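Long-range contact in putative transcriptional regulator (Bacillus cytotoxicus NVH 391-98, PDB 3K4H), which probably represses or regulates transcription as a LacI-family protein, its core binding a glucose-containing sugar in the cleft between two lobes: residues K9-A19 against E42-E52. Sequence-based numbering, arbitrary orientation.
Sequences KTLGLVMPSSA and EGYALYMSTGE
Strands 10-14 and 45-48 run parallel, their short axes 4.5 Å apart at closest and inclined by 34°. Thr10 pairs with Ala45, Leu11 with Leu46 and Gly12 with Tyr47. Leu11 N donates to Ala45 O at 2.9 Å, and Leu13 N to Tyr47 O at 2.8 Å, the latter with a nearly linear C=O···N angle of 175°; Tyr47 N to Leu11 O is a weaker return bond. On the face turned to helix 54-66, Thr10 CG2, set anti to the backbone N, is carried to 3.9 Å from Tyr47 CB, and Gly12 adds no bulk beside Tyr47. The face of Leu11, Leu13 and Leu46 is apolar because it lies under helices 27-41 and 247-264: Leu11 CB meets Leu46 CD2 at 4.1 Å, Leu13 CB meets Met48 CE at 4.4 Å, and Leu11 CG approaches Tyr44 CD2 obliquely at 3.7 Å. The Tyr44 hydroxyl hydrogen-bonds Glu263. Beyond the strands, Ser18, packed by Glu52, suits the N-cap of helix 19-22 because its OG accepts from Lys21 N. With helix 27-41 between them, the strands form a beta-alpha-beta crossover at the edge of the parallel sheet of one Rossmann-like lobe of the periplasmic-binding-protein fold, 45-48 being outermost.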
loop_
_atom_site.group_PDB
_atom_site.type_symbol
_atom_site.label_atom_id
_atom_site.label_comp_id
_atom_site.label_asym_id
_atom_site.label_seq_id
_atom_site.Cartn_x
_atom_site.Cartn_y
_atom_site.Cartn_z
ATOM N N LYS A 9 18.543 -25.273 4.970
ATOM C CA LYS A 9 17.848 -24.161 4.446
ATOM C C LYS A 9 17.265 -24.510 3.140
ATOM O O LYS A 9 17.933 -24.602 2.154
ATOM C CB LYS A 9 18.861 -23.096 4.199
ATOM C CG LYS A 9 20.214 -23.512 4.533
ATOM C CD LYS A 9 20.836 -22.474 5.356
ATOM C CE LYS A 9 21.734 -21.648 4.521
ATOM N NZ LYS A 9 22.164 -20.408 5.158
ATOM N N THR A 10 15.965 -24.596 3.135
ATOM C CA THR A 10 15.258 -24.827 1.949
ATOM C C THR A 10 14.056 -24.052 2.245
ATOM O O THR A 10 13.685 -23.960 3.360
ATOM C CB THR A 10 14.968 -26.265 1.835
ATOM O OG1 THR A 10 16.169 -26.970 2.080
ATOM C CG2 THR A 10 14.567 -26.582 0.498
ATOM N N LEU A 11 13.418 -23.529 1.229
ATOM C CA LEU A 11 12.220 -22.777 1.402
ATOM C C LEU A 11 11.173 -23.502 0.673
ATOM O O LEU A 11 11.406 -24.049 -0.341
ATOM C CB LEU A 11 12.378 -21.423 0.796
ATOM C CG LEU A 11 13.495 -20.741 1.520
ATOM C CD1 LEU A 11 13.624 -19.358 1.088
ATOM C CD2 LEU A 11 13.157 -20.813 2.933
ATOM N N GLY A 12 10.002 -23.515 1.232
ATOM C CA GLY A 12 8.888 -24.187 0.633
ATOM C C GLY A 12 8.013 -23.230 -0.124
ATOM O O GLY A 12 7.814 -22.073 0.275
ATOM N N LEU A 13 7.480 -23.728 -1.231
ATOM C CA LEU A 13 6.600 -22.933 -2.039
ATOM C C LEU A 13 5.267 -23.617 -2.051
ATOM O O LEU A 13 5.202 -24.838 -2.214
ATOM C CB LEU A 13 7.147 -22.813 -3.451
ATOM C CG LEU A 13 8.596 -22.400 -3.626
ATOM C CD1 LEU A 13 8.915 -22.364 -5.105
ATOM C CD2 LEU A 13 8.924 -21.048 -2.958
ATOM N N VAL A 14 4.206 -22.842 -1.874
ATOM C CA VAL A 14 2.875 -23.392 -1.946
ATOM C C VAL A 14 2.067 -22.669 -3.003
ATOM O O VAL A 14 1.950 -21.439 -3.000
ATOM C CB VAL A 14 2.168 -23.362 -0.583
ATOM C CG1 VAL A 14 0.790 -23.962 -0.676
ATOM C CG2 VAL A 14 2.974 -24.115 0.439
HETATM N N MSE A 15 1.528 -23.463 -3.924
HETATM C CA MSE A 15 0.629 -22.979 -4.939
HETATM C C MSE A 15 -0.850 -22.950 -4.521
HETATM O O MSE A 15 -1.228 -23.530 -3.508
HETATM C CB MSE A 15 0.810 -23.829 -6.166
HETATM C CG MSE A 15 1.511 -23.091 -7.248
HETATM SE SE MSE A 15 3.422 -23.475 -7.484
HETATM C CE MSE A 15 3.937 -21.603 -7.498
ATOM N N PRO A 16 -1.698 -22.268 -5.291
ATOM C CA PRO A 16 -3.134 -22.365 -5.047
ATOM C C PRO A 16 -3.718 -23.668 -5.562
ATOM O O PRO A 16 -4.849 -23.987 -5.233
ATOM C CB PRO A 16 -3.720 -21.207 -5.829
ATOM C CG PRO A 16 -2.597 -20.444 -6.341
ATOM C CD PRO A 16 -1.391 -21.243 -6.303
ATOM N N SER A 17 -2.940 -24.425 -6.328
ATOM C CA SER A 17 -3.394 -25.671 -6.938
ATOM C C SER A 17 -2.205 -26.420 -7.567
ATOM O O SER A 17 -1.051 -25.986 -7.444
ATOM C CB SER A 17 -4.500 -25.397 -7.976
ATOM O OG SER A 17 -5.058 -26.606 -8.453
ATOM N N SER A 18 -2.486 -27.543 -8.230
ATOM C CA SER A 18 -1.430 -28.429 -8.744
ATOM C C SER A 18 -0.302 -27.646 -9.424
ATOM O O SER A 18 -0.572 -26.742 -10.226
ATOM C CB SER A 18 -2.018 -29.468 -9.717
ATOM O OG SER A 18 -2.570 -28.859 -10.881
ATOM N N ALA A 19 0.948 -27.977 -9.115
ATOM C CA ALA A 19 2.067 -27.311 -9.768
ATOM C C ALA A 19 1.900 -27.310 -11.295
ATOM O O ALA A 19 2.359 -26.390 -11.977
ATOM C CB ALA A 19 3.366 -27.958 -9.378
ATOM N N GLU A 42 21.656 -16.323 -0.388
ATOM C CA GLU A 42 21.831 -16.862 0.957
ATOM C C GLU A 42 21.931 -18.394 1.008
ATOM O O GLU A 42 21.697 -19.010 2.052
ATOM C CB GLU A 42 20.668 -16.408 1.822
ATOM C CG GLU A 42 20.450 -14.894 1.839
ATOM C CD GLU A 42 21.587 -14.126 2.506
ATOM O OE1 GLU A 42 22.335 -14.727 3.305
ATOM O OE2 GLU A 42 21.730 -12.918 2.223
ATOM N N GLY A 43 22.240 -19.016 -0.123
ATOM C CA GLY A 43 22.380 -20.473 -0.197
ATOM C C GLY A 43 21.171 -21.249 0.276
ATOM O O GLY A 43 21.308 -22.227 0.994
ATOM N N TYR A 44 19.983 -20.800 -0.110
ATOM C CA TYR A 44 18.763 -21.540 0.138
ATOM C C TYR A 44 18.331 -22.206 -1.163
ATOM O O TYR A 44 18.503 -21.641 -2.240
ATOM C CB TYR A 44 17.658 -20.606 0.644
ATOM C CG TYR A 44 17.713 -20.298 2.130
ATOM C CD1 TYR A 44 18.594 -19.336 2.632
ATOM C CD2 TYR A 44 16.884 -20.970 3.040
ATOM C CE1 TYR A 44 18.639 -19.054 3.981
ATOM C CE2 TYR A 44 16.925 -20.696 4.387
ATOM C CZ TYR A 44 17.801 -19.734 4.855
ATOM O OH TYR A 44 17.861 -19.450 6.218
ATOM N N ALA A 45 17.782 -23.414 -1.035
ATOM C CA ALA A 45 17.257 -24.202 -2.136
ATOM C C ALA A 45 15.751 -24.173 -1.995
ATOM O O ALA A 45 15.241 -23.638 -1.010
ATOM C CB ALA A 45 17.750 -25.616 -2.053
ATOM N N LEU A 46 15.033 -24.761 -2.959
ATOM C CA LEU A 46 13.600 -24.621 -2.984
ATOM C C LEU A 46 12.926 -25.971 -2.920
ATOM O O LEU A 46 13.558 -27.006 -3.170
ATOM C CB LEU A 46 13.181 -23.837 -4.206
ATOM C CG LEU A 46 13.824 -22.451 -4.368
ATOM C CD1 LEU A 46 13.292 -21.775 -5.615
ATOM C CD2 LEU A 46 13.688 -21.539 -3.116
ATOM N N TYR A 47 11.658 -25.979 -2.534
ATOM C CA TYR A 47 10.945 -27.231 -2.370
ATOM C C TYR A 47 9.469 -26.987 -2.576
ATOM O O TYR A 47 8.914 -25.982 -2.114
ATOM C CB TYR A 47 11.213 -27.812 -0.977
ATOM C CG TYR A 47 10.391 -29.016 -0.611
ATOM C CD1 TYR A 47 10.950 -30.291 -0.575
ATOM C CD2 TYR A 47 9.052 -28.873 -0.265
ATOM C CE1 TYR A 47 10.181 -31.391 -0.219
ATOM C CE2 TYR A 47 8.269 -29.956 0.077
ATOM C CZ TYR A 47 8.826 -31.209 0.109
ATOM O OH TYR A 47 7.992 -32.272 0.463
HETATM N N MSE A 48 8.829 -27.888 -3.300
HETATM C CA MSE A 48 7.408 -27.794 -3.435
HETATM C C MSE A 48 6.852 -29.176 -3.448
HETATM O O MSE A 48 7.534 -30.134 -3.778
HETATM C CB MSE A 48 7.028 -27.045 -4.687
HETATM C CG MSE A 48 7.154 -27.838 -5.943
HETATM SE SE MSE A 48 7.182 -26.628 -7.478
HETATM C CE MSE A 48 5.930 -25.250 -6.861
ATOM N N SER A 49 5.599 -29.276 -3.107
ATOM C CA SER A 49 4.905 -30.525 -3.088
ATOM C C SER A 49 4.156 -30.727 -4.364
ATOM O O SER A 49 3.885 -29.803 -5.063
ATOM C CB SER A 49 3.915 -30.536 -1.962
ATOM O OG SER A 49 2.767 -31.189 -2.388
ATOM N N THR A 50 3.880 -31.962 -4.694
ATOM C CA THR A 50 3.166 -32.270 -5.901
ATOM C C THR A 50 1.676 -32.433 -5.859
ATOM O O THR A 50 1.112 -32.769 -6.849
ATOM C CB THR A 50 3.764 -33.424 -6.600
ATOM O OG1 THR A 50 4.134 -34.397 -5.643
ATOM C CG2 THR A 50 4.983 -32.982 -7.255
ATOM N N GLY A 51 1.022 -32.208 -4.748
ATOM C CA GLY A 51 -0.377 -32.516 -4.705
ATOM C C GLY A 51 -1.252 -31.619 -5.493
ATOM O O GLY A 51 -1.116 -30.462 -5.439
ATOM N N GLU A 52 -2.043 -32.190 -6.359
ATOM C CA GLU A 52 -3.102 -31.525 -7.068
ATOM C C GLU A 52 -4.339 -30.988 -6.397
ATOM O O GLU A 52 -4.843 -29.948 -6.725
ATOM C CB GLU A 52 -3.447 -32.381 -8.258
ATOM C CG GLU A 52 -2.220 -32.635 -9.062
ATOM C CD GLU A 52 -2.361 -33.729 -10.013
ATOM O OE1 GLU A 52 -3.330 -34.468 -9.904
ATOM O OE2 GLU A 52 -1.506 -33.855 -10.886
#